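Local coordinates for protein ATP-dependent 6-phosphofructokinase isozyme 2 (PDB 3UMO) that phosphorylates D-fructose 6-phosphate with MgATP to give fructose 1,6-bisphosphate, working as a homodimer of the ribokinase-like PfkB family, at residues A[42-47]-A[135-140]; A[49-54]-A[262-267]; A[81-86]-A[122-127]; A[147-152]-A[169-174]; A[155-158]-A[162-165]. All coordinates share one frame; numbering follows the deposited sequence.

Following the chain from the N terminus, helix 40-50 opens two loops, closed by contact 1 at strand 133-137 and, much later, by contact 2 at helix 254-267; because their segments alternate, the two loops cross. Contact 3 (81-86 with 122-127) is nested in both and sets helix 115-125 against edge strand 80-84. Contact 4 begins after contact 1 has closed and pairs helix 146-158 with helix 169-175, with the short loop of contact 5 (155-158 with 162-165) inside it; contact 2 encloses both. Contacts 1, 3 and 5 reach the same parallel sheet, and Ile136 of contact 1 neighbours Ile164 of contact 5 on adjacent strands.

Contact 1: residues A[42-47]-A[135-140]; sequences INVARA and VISGSL
Val44 on helix 40-50 lies across from the end of strand 133-137, its CA 7.9 Å from that of Ser137, a spacing that leaves the contact to side chains. Val44 carries the helix side alone, and its two methyls go to different strand residues. CG1, anti to the backbone N (chi1 170°), meets CG1 of Val135 at 4.2 Å, the two side chains reaching for each other tip to tip. CG2, beside the backbone N, lies 4.2 Å from OG of Ser137, a loose approach of a methyl to a hydroxyl. Val135 and Ser137 both point toward the helix, while Ile136 between them turns to the far face and meets Cys163. All three touching residues are buried, and Val259 of helix 254-267 packs on both valines, as does Thr6 of strand 4-7.

Within the helix segment, Arg46 NH1 donates to Asn43 OD1 at 3.0 Å. The acceptor lies in the guanidinium plane, and the donor stands nearly in line with the C=O bond (162°), while Arg46 NE forms a salt bridge with Glu76. The Arg46-Asn43 bond would keep the amide of Asn43, a substrate-binding residue, from turning freely. Beyond Ser137 the chain leaves the strand through Gly138, whose phi of 122° suits glycine, and reaches substrate-binding Ser139. Asp256, the probable catalytic residue, packs on Asn43 and lies close to Ser137. Helix against the C-terminal end of a parallel strand, with binding residues just beyond it, is the arrangement of the active-site edge in the Rossmann-like alpha/beta core of ribokinase-family kinases.

Contact 2: residues A[49-54]-A[262-267]; sequences AHLGGS and MTLKLA
Leu264 of helix 254-267 faces the turn after helix 40-50 with its two methyls divided between Leu51 and Gly53. CD1 lies 3.9 Å from CB of Leu51, so the closest approach is to the root of that side chain. CD2 approaches the backbone instead, 4.1 Å from CA of Gly53. The fork is set by a CG beside the backbone N (chi1 -79°), with the chain beyond it extended. Leu51 has the same first rotamer, and it also packs on Phe278 of helix 272-286 and on Cys295.

The receiving backbone is shaped by a Schellman motif, the glycine-centred ending of an alpha-helix: Gly52 has a phi of 99°, and its N bonds back to Ala49 O at 3.0 Å. A side chain at Gly52 would be pressed against the preceding carbonyl. At Gly53 the demand for glycine comes from across the contact, since a CB built there would stand 2.6 Å from CD2 of Leu264, a clash. The paired glycines thus have separate grounds, one of backbone conformation and one of packing, and the chain passes through them toward strand 55-61.

The CA atoms of Gly53 and Leu264 are 7.2 Å apart, the nearest pair between the two segments. Leu264 is buried, and Met1 and, from strand 4-7, Ile4 also touch it, while Met262 of the same helix packs on Met275 of helix 272-286.

Contact 3: residues A[81-86]-A[122-127]; sequences ATVEAK and EEQVLE
Two torsions of Gln124 fold its side chain against strand 80-84: CG stands beside the backbone N and anti to the carbonyl carbon (chi1 -77°), and a second bend follows at chi2 (-56°). The result is a hooked chain that presents different parts to two strand residues. Its amide end comes to Ala81, with NE2 3.8 Å from the methyl CB, a van der Waals approach of a polar nitrogen to an apolar group. Its aliphatic middle, CG, serves Val83, whose CG2 lies 4.3 Å from CG of Gln124. Val83 has CG1 anti to its backbone N (chi1 167°), which leaves CG2 as the branch that meets the glutamine.

Ala81 and Val83 are alternate residues and both point toward the helix, whereas Thr82 between them points to the other face and touches Phe59. The nearest backbone pair, Ala81 and Gln124, has its CA atoms 7.6 Å apart, close enough for one bent side chain to span the gap. Gln124 also rests on Ile58 of strand 55-61, so it straddles two neighbouring strands. Val83 is further covered by Gln120 and Leu121, one turn earlier on helix 115-125. A helix laid over the outermost strand of a parallel sheet is what the alpha/beta core of PfkB-family kinases provides here, with strand 80-84 at its edge.

Contact 4: residues A[147-152]-A[169-174]; sequences EKLTQL and GEALSA
Helices 146-158 and 169-175 are neighbours in the alpha/beta core, one leading into strand 162-166 and the other following it, and here they meet where Thr150 and Leu149 face Ala171 and Ala174. The nearest backbone pair is Thr150 and Ala174, whose CA atoms stand only 5.6 Å apart, an approach that the small alanine allows. Across it Thr150 OG1 donates to Ala174 O at 2.7 Å. The hydroxyl comes from above the carbonyl plane, 38° out of it, with a C=O...donor angle of 121°. Thr150 has OG1 beside its own backbone N (chi1 -65°), the position from which it faces the second helix, while CB and CG2 stay farther from the same oxygen. With the hydroxyl gone, as in an alanine here, the carbonyl of Ala174 would probably be left without this donor and the two helices without their polar tie.

This strand-flanking pair of helices is part of the repeated beta-alpha crossovers of the parallel sheet. One residue before Thr150, Leu149 makes the apolar contact, its CD2 4.1 Å from CB of Ala171; the same methyl also lies over the backbone, with CD2 3.5 Å from Ala171 O. Ala171 and Ala174 lie three residues apart on one side of their helix, and the first also meets Leu140 while the second meets Leu146.

Contact 5: residues A[155-158]-A[162-165]; sequences AAQK and RCIV
Ala156, in the last turn of helix 146-158, sets its CB 4.0 Å from SG of Cys163 in a plain apolar contact. The same methyl side of the helix also meets Ile161 and Val125. Next along the helix, Gln157 comes in from the flank: its CB does not point at the strand, but the extended chain beyond CG carries its end nearer. CG lies 3.9 Å from SG of Cys163, so the sulfur rests between two successive helix residues. Cys163 has SG beside its backbone N and anti to the carbonyl carbon (chi1 -64°), which turns the sulfur toward the helix.

The amide of Gln157 is held at both atoms. Its OE1 accepts from a water at 2.6 Å, and that water in turn accepts from the backbone N of Cys163 at 2.8 Å, a single-water bridge from helix side chain to strand. NE2 donates to Gly179 O in a following loop, which would restrain the rotation of the amide. With a CA-CA distance of 6.4 Å between Gln157 and Arg162, the chain returns tightly into the strand. This is the helix-to-strand return of the beta-alpha-beta crossover formed by strand 133-137, helix 146-158 and strand 162-166.

Contact 1: residues A[42-47]-A[135-140]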
# COMPACT_ATOMS: atom_id res chain seq x y z
N ILE A 42 8.87 -17.57 -24.83
CA ILE A 42 7.68 -17.21 -25.60
C ILE A 42 7.69 -15.71 -25.90
O ILE A 42 7.43 -15.30 -27.04
CB ILE A 42 6.38 -17.63 -24.88
CG1 ILE A 42 6.16 -19.13 -25.07
CG2 ILE A 42 5.18 -16.86 -25.43
CD1 ILE A 42 5.03 -19.70 -24.24
N ASN A 43 8.00 -14.90 -24.90
CA ASN A 43 8.04 -13.46 -25.10
C ASN A 43 9.19 -13.01 -25.99
O ASN A 43 9.05 -12.05 -26.73
CB ASN A 43 8.03 -12.72 -23.76
CG ASN A 43 6.63 -12.62 -23.17
OD1 ASN A 43 5.66 -12.48 -23.91
ND2 ASN A 43 6.53 -12.70 -21.85
N VAL A 44 10.32 -13.71 -25.91
CA VAL A 44 11.43 -13.45 -26.82
C VAL A 44 10.96 -13.66 -28.27
O VAL A 44 11.24 -12.84 -29.15
CB VAL A 44 12.65 -14.34 -26.51
CG1 VAL A 44 13.70 -14.24 -27.61
CG2 VAL A 44 13.25 -13.93 -25.18
N ALA A 45 10.22 -14.74 -28.50
CA ALA A 45 9.70 -15.04 -29.83
C ALA A 45 8.70 -13.97 -30.30
O ALA A 45 8.69 -13.58 -31.48
CB ALA A 45 9.05 -16.42 -29.87
N ARG A 46 7.86 -13.49 -29.39
CA ARG A 46 6.90 -12.44 -29.72
C ARG A 46 7.61 -11.12 -30.06
O ARG A 46 7.25 -10.44 -31.02
CB ARG A 46 5.89 -12.25 -28.59
CG ARG A 46 5.03 -13.48 -28.33
CD ARG A 46 4.16 -13.30 -27.10
NE ARG A 46 3.06 -12.37 -27.33
CZ ARG A 46 2.68 -11.42 -26.48
NH1 ARG A 46 3.32 -11.27 -25.33
NH2 ARG A 46 1.66 -10.62 -26.78
N ALA A 47 8.64 -10.79 -29.28
CA ALA A 47 9.42 -9.57 -29.53
C ALA A 47 10.09 -9.65 -30.88
O ALA A 47 10.15 -8.66 -31.63
CB ALA A 47 10.45 -9.36 -28.43
N VAL A 135 17.24 -19.86 -28.00
CA VAL A 135 17.18 -19.02 -26.81
C VAL A 135 16.44 -19.73 -25.69
O VAL A 135 15.23 -19.95 -25.78
CB VAL A 135 16.48 -17.67 -27.10
CG1 VAL A 135 16.52 -16.78 -25.85
CG2 VAL A 135 17.12 -16.97 -28.28
N ILE A 136 17.17 -20.08 -24.63
CA ILE A 136 16.57 -20.70 -23.46
C ILE A 136 16.31 -19.60 -22.44
O ILE A 136 17.25 -19.04 -21.86
CB ILE A 136 17.49 -21.78 -22.86
CG1 ILE A 136 17.91 -22.78 -23.94
CG2 ILE A 136 16.79 -22.50 -21.71
CD1 ILE A 136 19.39 -22.81 -24.20
N SER A 137 15.04 -19.26 -22.23
CA SER A 137 14.70 -18.12 -21.39
C SER A 137 13.53 -18.41 -20.44
O SER A 137 12.50 -18.95 -20.84
CB SER A 137 14.36 -16.90 -22.26
OG SER A 137 13.86 -15.85 -21.45
N GLY A 138 13.70 -18.03 -19.18
CA GLY A 138 12.63 -18.15 -18.21
C GLY A 138 13.03 -19.01 -17.03
O GLY A 138 14.15 -19.53 -16.97
N SER A 139 12.10 -19.16 -16.10
CA SER A 139 12.34 -19.94 -14.89
C SER A 139 12.36 -21.45 -15.15
O SER A 139 11.97 -21.91 -16.22
CB SER A 139 11.26 -19.63 -13.84
OG SER A 139 9.97 -19.98 -14.32
N LEU A 140 12.83 -22.19 -14.15
CA LEU A 140 12.84 -23.65 -14.20
C LEU A 140 11.63 -24.19 -13.45
O LEU A 140 11.47 -23.92 -12.26
CB LEU A 140 14.13 -24.21 -13.57
CG LEU A 140 14.33 -25.71 -13.75
CD1 LEU A 140 14.69 -26.03 -15.19
CD2 LEU A 140 15.39 -26.26 -12.79

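Contact 2: residues A[49-54]-A[262-267]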
# COMPACT_ATOMS: atom_id res chain seq x y z
N ALA A 49 9.07 -11.28 -33.49
CA ALA A 49 8.02 -11.02 -34.48
C ALA A 49 7.76 -9.52 -34.64
O ALA A 49 7.66 -9.02 -35.77
CB ALA A 49 6.74 -11.75 -34.11
N HIS A 50 7.65 -8.80 -33.53
CA HIS A 50 7.44 -7.35 -33.58
C HIS A 50 8.56 -6.65 -34.33
O HIS A 50 8.32 -5.68 -35.05
CB HIS A 50 7.34 -6.75 -32.17
CG HIS A 50 6.11 -7.14 -31.43
ND1 HIS A 50 5.23 -8.10 -31.89
CD2 HIS A 50 5.61 -6.71 -30.25
CE1 HIS A 50 4.24 -8.23 -31.03
NE2 HIS A 50 4.44 -7.40 -30.03
N LEU A 51 9.78 -7.14 -34.16
CA LEU A 51 10.94 -6.51 -34.79
C LEU A 51 11.15 -6.95 -36.23
O LEU A 51 12.11 -6.54 -36.89
CB LEU A 51 12.20 -6.72 -33.95
CG LEU A 51 12.13 -6.16 -32.53
CD1 LEU A 51 13.44 -6.43 -31.79
CD2 LEU A 51 11.81 -4.67 -32.54
N GLY A 52 10.25 -7.79 -36.73
CA GLY A 52 10.25 -8.16 -38.14
C GLY A 52 10.90 -9.49 -38.46
O GLY A 52 10.99 -9.88 -39.62
N GLY A 53 11.34 -10.20 -37.43
CA GLY A 53 11.97 -11.50 -37.62
C GLY A 53 10.99 -12.63 -37.33
O GLY A 53 9.79 -12.40 -37.18
N SER A 54 11.51 -13.85 -37.27
CA SER A 54 10.68 -15.01 -36.97
C SER A 54 11.42 -15.97 -36.05
O SER A 54 12.60 -16.26 -36.26
CB SER A 54 10.28 -15.73 -38.26
OG SER A 54 9.31 -16.73 -38.01
N MET A 262 18.73 -8.70 -29.39
CA MET A 262 20.12 -9.14 -29.45
C MET A 262 20.26 -10.46 -30.20
O MET A 262 21.25 -10.68 -30.90
CB MET A 262 20.75 -9.21 -28.06
CG MET A 262 20.86 -7.82 -27.42
SD MET A 262 21.90 -7.76 -25.96
CE MET A 262 21.12 -8.98 -24.89
N THR A 263 19.25 -11.31 -30.08
CA THR A 263 19.22 -12.59 -30.79
C THR A 263 19.21 -12.37 -32.30
O THR A 263 19.94 -13.03 -33.04
CB THR A 263 17.98 -13.41 -30.39
OG1 THR A 263 18.06 -13.75 -29.00
CG2 THR A 263 17.89 -14.68 -31.21
N LEU A 264 18.38 -11.44 -32.75
CA LEU A 264 18.33 -11.10 -34.17
C LEU A 264 19.67 -10.57 -34.66
O LEU A 264 20.12 -10.93 -35.75
CB LEU A 264 17.23 -10.07 -34.44
CG LEU A 264 15.82 -10.65 -34.51
CD1 LEU A 264 14.79 -9.53 -34.48
CD2 LEU A 264 15.67 -11.50 -35.77
N LYS A 265 20.30 -9.72 -33.86
CA LYS A 265 21.62 -9.20 -34.22
C LYS A 265 22.65 -10.31 -34.25
O LYS A 265 23.55 -10.32 -35.11
CB LYS A 265 22.07 -8.09 -33.26
CG LYS A 265 21.41 -6.74 -33.51
CD LYS A 265 21.60 -6.29 -34.96
CE LYS A 265 21.09 -4.87 -35.18
NZ LYS A 265 21.20 -4.47 -36.62
N LEU A 266 22.53 -11.25 -33.32
CA LEU A 266 23.46 -12.38 -33.26
C LEU A 266 23.32 -13.23 -34.52
O LEU A 266 24.32 -13.69 -35.09
CB LEU A 266 23.20 -13.20 -32.00
CG LEU A 266 24.37 -13.98 -31.39
CD1 LEU A 266 24.42 -15.40 -31.92
CD2 LEU A 266 25.70 -13.28 -31.65
N ALA A 267 22.08 -13.42 -34.97
CA ALA A 267 21.81 -14.19 -36.18
C ALA A 267 22.37 -13.51 -37.42
O ALA A 267 22.66 -14.18 -38.42
CB ALA A 267 20.33 -14.44 -36.33

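Contact 3: residues A[81-86]-A[122-127]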
# COMPACT_ATOMS: atom_id res chain seq x y z
N ALA A 81 6.26 -25.11 -31.45
CA ALA A 81 6.47 -26.55 -31.47
C ALA A 81 6.25 -26.97 -30.03
O ALA A 81 7.01 -26.61 -29.14
CB ALA A 81 7.88 -26.88 -31.92
N THR A 82 5.18 -27.71 -29.79
CA THR A 82 4.78 -27.99 -28.42
C THR A 82 4.90 -29.46 -28.05
O THR A 82 4.94 -30.34 -28.91
CB THR A 82 3.35 -27.49 -28.14
OG1 THR A 82 2.43 -28.16 -29.01
CG2 THR A 82 3.24 -25.98 -28.36
N VAL A 83 4.96 -29.70 -26.74
CA VAL A 83 4.87 -31.04 -26.19
C VAL A 83 3.67 -31.02 -25.26
O VAL A 83 3.53 -30.10 -24.45
CB VAL A 83 6.13 -31.39 -25.38
CG1 VAL A 83 5.90 -32.64 -24.54
CG2 VAL A 83 7.32 -31.57 -26.32
N GLU A 84 2.79 -32.00 -25.38
CA GLU A 84 1.62 -32.05 -24.52
C GLU A 84 2.04 -32.54 -23.14
O GLU A 84 2.67 -33.59 -23.02
CB GLU A 84 0.53 -32.94 -25.11
CG GLU A 84 -0.84 -32.69 -24.54
CD GLU A 84 -1.95 -33.14 -25.47
OE1 GLU A 84 -1.67 -33.95 -26.38
OE2 GLU A 84 -3.10 -32.67 -25.30
N ALA A 85 1.71 -31.78 -22.10
CA ALA A 85 2.09 -32.14 -20.74
C ALA A 85 0.86 -32.51 -19.91
O ALA A 85 -0.24 -32.02 -20.17
CB ALA A 85 2.86 -31.01 -20.08
N LYS A 86 1.07 -33.36 -18.91
CA LYS A 86 -0.02 -33.83 -18.07
C LYS A 86 -0.57 -32.72 -17.18
O LYS A 86 -1.78 -32.58 -17.03
CB LYS A 86 0.43 -35.02 -17.21
CG LYS A 86 0.80 -36.26 -18.02
CD LYS A 86 -0.43 -37.08 -18.37
CE LYS A 86 -0.09 -38.23 -19.32
NZ LYS A 86 0.14 -37.76 -20.71
N GLU A 122 13.53 -32.11 -25.14
CA GLU A 122 14.90 -32.31 -25.57
C GLU A 122 14.94 -32.83 -27.01
O GLU A 122 15.77 -32.39 -27.82
CB GLU A 122 15.59 -33.31 -24.63
CG GLU A 122 17.09 -33.15 -24.50
CD GLU A 122 17.62 -33.81 -23.23
OE1 GLU A 122 16.80 -34.32 -22.44
OE2 GLU A 122 18.86 -33.82 -23.04
N GLU A 123 14.04 -33.74 -27.34
CA GLU A 123 13.94 -34.29 -28.70
C GLU A 123 13.63 -33.18 -29.72
O GLU A 123 14.21 -33.16 -30.81
CB GLU A 123 12.88 -35.39 -28.77
CG GLU A 123 12.79 -36.10 -30.11
CD GLU A 123 11.84 -37.28 -30.09
OE1 GLU A 123 10.90 -37.27 -29.26
OE2 GLU A 123 12.03 -38.21 -30.90
N GLN A 124 12.74 -32.27 -29.35
CA GLN A 124 12.40 -31.14 -30.21
C GLN A 124 13.62 -30.26 -30.47
O GLN A 124 13.89 -29.86 -31.60
CB GLN A 124 11.28 -30.29 -29.60
CG GLN A 124 9.88 -30.91 -29.73
CD GLN A 124 9.52 -31.22 -31.17
OE1 GLN A 124 9.13 -32.35 -31.50
NE2 GLN A 124 9.63 -30.23 -32.05
N VAL A 125 14.36 -29.97 -29.40
CA VAL A 125 15.55 -29.12 -29.50
C VAL A 125 16.61 -29.72 -30.41
O VAL A 125 17.23 -29.01 -31.20
CB VAL A 125 16.15 -28.85 -28.11
CG1 VAL A 125 17.52 -28.20 -28.24
CG2 VAL A 125 15.22 -27.96 -27.30
N LEU A 126 16.80 -31.03 -30.33
CA LEU A 126 17.84 -31.69 -31.12
C LEU A 126 17.44 -31.89 -32.59
O LEU A 126 18.22 -32.41 -33.39
CB LEU A 126 18.29 -32.99 -30.46
CG LEU A 126 18.87 -32.75 -29.06
CD1 LEU A 126 19.38 -34.04 -28.43
CD2 LEU A 126 19.98 -31.70 -29.11
N GLU A 127 16.23 -31.47 -32.94
CA GLU A 127 15.81 -31.44 -34.34
C GLU A 127 16.19 -30.12 -34.99
O GLU A 127 16.08 -29.96 -36.21
CB GLU A 127 14.31 -31.69 -34.47
CG GLU A 127 13.90 -33.11 -34.13
CD GLU A 127 12.40 -33.31 -34.17
OE1 GLU A 127 11.68 -32.37 -34.57
OE2 GLU A 127 11.93 -34.41 -33.80

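Contact 4: residues A[147-152]-A[169-174]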
# COMPACT_ATOMS: atom_id res chain seq x y z
N GLU A 147 20.62 -30.75 -13.33
CA GLU A 147 21.50 -31.53 -14.19
C GLU A 147 20.90 -31.80 -15.57
O GLU A 147 21.63 -31.89 -16.56
CB GLU A 147 21.91 -32.85 -13.51
CG GLU A 147 20.74 -33.69 -13.01
CD GLU A 147 21.18 -35.05 -12.49
OE1 GLU A 147 22.22 -35.56 -12.95
OE2 GLU A 147 20.47 -35.62 -11.63
N LYS A 148 19.57 -31.91 -15.63
CA LYS A 148 18.88 -32.15 -16.90
C LYS A 148 18.93 -30.92 -17.81
O LYS A 148 18.95 -31.04 -19.04
CB LYS A 148 17.43 -32.59 -16.67
CG LYS A 148 17.28 -33.88 -15.88
CD LYS A 148 17.90 -35.07 -16.60
CE LYS A 148 17.14 -35.45 -17.86
NZ LYS A 148 17.68 -34.82 -19.10
N LEU A 149 18.91 -29.74 -17.20
CA LEU A 149 19.05 -28.51 -17.96
C LEU A 149 20.46 -28.41 -18.53
O LEU A 149 20.65 -28.01 -19.68
CB LEU A 149 18.75 -27.29 -17.08
CG LEU A 149 18.89 -25.93 -17.75
CD1 LEU A 149 17.93 -25.80 -18.93
CD2 LEU A 149 18.66 -24.81 -16.74
N THR A 150 21.44 -28.78 -17.72
CA THR A 150 22.82 -28.83 -18.16
C THR A 150 22.97 -29.81 -19.32
O THR A 150 23.60 -29.50 -20.34
CB THR A 150 23.76 -29.23 -17.01
OG1 THR A 150 23.75 -28.21 -16.00
CG2 THR A 150 25.19 -29.42 -17.51
N GLN A 151 22.36 -30.99 -19.18
CA GLN A 151 22.42 -32.02 -20.21
C GLN A 151 21.80 -31.56 -21.52
O GLN A 151 22.30 -31.88 -22.60
CB GLN A 151 21.73 -33.30 -19.73
CG GLN A 151 22.52 -34.07 -18.69
CD GLN A 151 21.68 -35.11 -17.97
OE1 GLN A 151 20.63 -35.53 -18.46
NE2 GLN A 151 22.14 -35.53 -16.79
N LEU A 152 20.71 -30.80 -21.43
CA LEU A 152 20.02 -30.35 -22.64
C LEU A 152 20.90 -29.39 -23.42
O LEU A 152 21.06 -29.52 -24.64
CB LEU A 152 18.68 -29.69 -22.30
CG LEU A 152 17.82 -29.23 -23.48
CD1 LEU A 152 16.35 -29.49 -23.21
CD2 LEU A 152 18.04 -27.75 -23.77
N GLY A 169 18.88 -17.67 -10.67
CA GLY A 169 19.12 -18.64 -9.62
C GLY A 169 19.99 -19.80 -10.05
O GLY A 169 20.90 -19.65 -10.87
N GLU A 170 19.70 -20.97 -9.49
CA GLU A 170 20.48 -22.18 -9.75
C GLU A 170 20.39 -22.62 -11.22
O GLU A 170 21.31 -23.24 -11.74
CB GLU A 170 20.02 -23.32 -8.83
CG GLU A 170 20.05 -22.99 -7.35
CD GLU A 170 19.63 -24.16 -6.49
OE1 GLU A 170 20.48 -24.66 -5.71
OE2 GLU A 170 18.46 -24.59 -6.58
N ALA A 171 19.27 -22.29 -11.86
CA ALA A 171 19.08 -22.61 -13.27
C ALA A 171 20.10 -21.90 -14.16
O ALA A 171 20.63 -22.48 -15.11
CB ALA A 171 17.66 -22.28 -13.71
N LEU A 172 20.38 -20.63 -13.86
CA LEU A 172 21.36 -19.87 -14.64
C LEU A 172 22.76 -20.45 -14.48
O LEU A 172 23.50 -20.61 -15.45
CB LEU A 172 21.33 -18.39 -14.24
CG LEU A 172 22.30 -17.46 -14.97
CD1 LEU A 172 22.03 -17.44 -16.47
CD2 LEU A 172 22.22 -16.04 -14.41
N SER A 173 23.13 -20.76 -13.24
CA SER A 173 24.43 -21.37 -12.98
C SER A 173 24.54 -22.72 -13.69
O SER A 173 25.59 -23.07 -14.23
CB SER A 173 24.66 -21.54 -11.48
OG SER A 173 24.60 -20.30 -10.81
N ALA A 174 23.45 -23.48 -13.68
CA ALA A 174 23.44 -24.81 -14.28
C ALA A 174 23.54 -24.71 -15.80
O ALA A 174 24.14 -25.56 -16.45
CB ALA A 174 22.18 -25.57 -13.88

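Contact 5: residues A[155-158]-A[162-165]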
# COMPACT_ATOMS: atom_id res chain seq x y z
N ALA A 155 23.88 -31.11 -24.93
CA ALA A 155 23.42 -31.89 -26.08
C ALA A 155 23.25 -31.01 -27.31
O ALA A 155 23.65 -31.37 -28.41
CB ALA A 155 22.12 -32.60 -25.75
N ALA A 156 22.63 -29.84 -27.10
CA ALA A 156 22.38 -28.91 -28.19
C ALA A 156 23.67 -28.38 -28.79
O ALA A 156 23.82 -28.32 -30.02
CB ALA A 156 21.48 -27.77 -27.72
N GLN A 157 24.61 -27.99 -27.93
CA GLN A 157 25.88 -27.42 -28.39
C GLN A 157 26.76 -28.40 -29.17
O GLN A 157 27.43 -28.00 -30.12
CB GLN A 157 26.65 -26.79 -27.22
CG GLN A 157 25.96 -25.55 -26.66
CD GLN A 157 26.82 -24.78 -25.67
OE1 GLN A 157 26.77 -23.55 -25.63
NE2 GLN A 157 27.60 -25.49 -24.87
N LYS A 158 26.74 -29.67 -28.78
CA LYS A 158 27.55 -30.69 -29.45
C LYS A 158 27.29 -30.78 -30.95
O LYS A 158 28.15 -31.21 -31.72
CB LYS A 158 27.33 -32.06 -28.82
CG LYS A 158 27.95 -32.21 -27.45
CD LYS A 158 27.68 -33.59 -26.89
CE LYS A 158 28.00 -33.66 -25.41
NZ LYS A 158 27.33 -34.82 -24.76
N ARG A 162 23.55 -22.91 -31.51
CA ARG A 162 24.11 -21.78 -30.78
C ARG A 162 23.14 -21.35 -29.68
O ARG A 162 22.01 -20.96 -29.96
CB ARG A 162 24.42 -20.62 -31.73
CG ARG A 162 25.42 -20.99 -32.84
CD ARG A 162 25.49 -19.92 -33.92
NE ARG A 162 26.24 -18.74 -33.51
CZ ARG A 162 26.25 -17.59 -34.18
NH1 ARG A 162 25.54 -17.45 -35.29
NH2 ARG A 162 26.98 -16.57 -33.73
N CYS A 163 23.58 -21.45 -28.42
CA CYS A 163 22.67 -21.23 -27.30
C CYS A 163 22.79 -19.87 -26.63
O CYS A 163 23.89 -19.40 -26.33
CB CYS A 163 22.85 -22.35 -26.26
SG CYS A 163 22.40 -23.98 -26.88
N ILE A 164 21.64 -19.24 -26.40
CA ILE A 164 21.55 -17.99 -25.68
C ILE A 164 20.73 -18.27 -24.42
O ILE A 164 19.70 -18.94 -24.49
CB ILE A 164 20.86 -16.91 -26.54
CG1 ILE A 164 21.74 -16.59 -27.76
CG2 ILE A 164 20.57 -15.66 -25.73
CD1 ILE A 164 21.08 -15.64 -28.75
N VAL A 165 21.20 -17.77 -23.28
CA VAL A 165 20.54 -18.09 -22.01
C VAL A 165 20.11 -16.84 -21.26
O VAL A 165 20.89 -15.90 -21.11
CB VAL A 165 21.47 -18.93 -21.10
CG1 VAL A 165 20.81 -19.21 -19.76
CG2 VAL A 165 21.88 -20.24 -21.79
O HOH W 1 26.27 -21.95 -27.67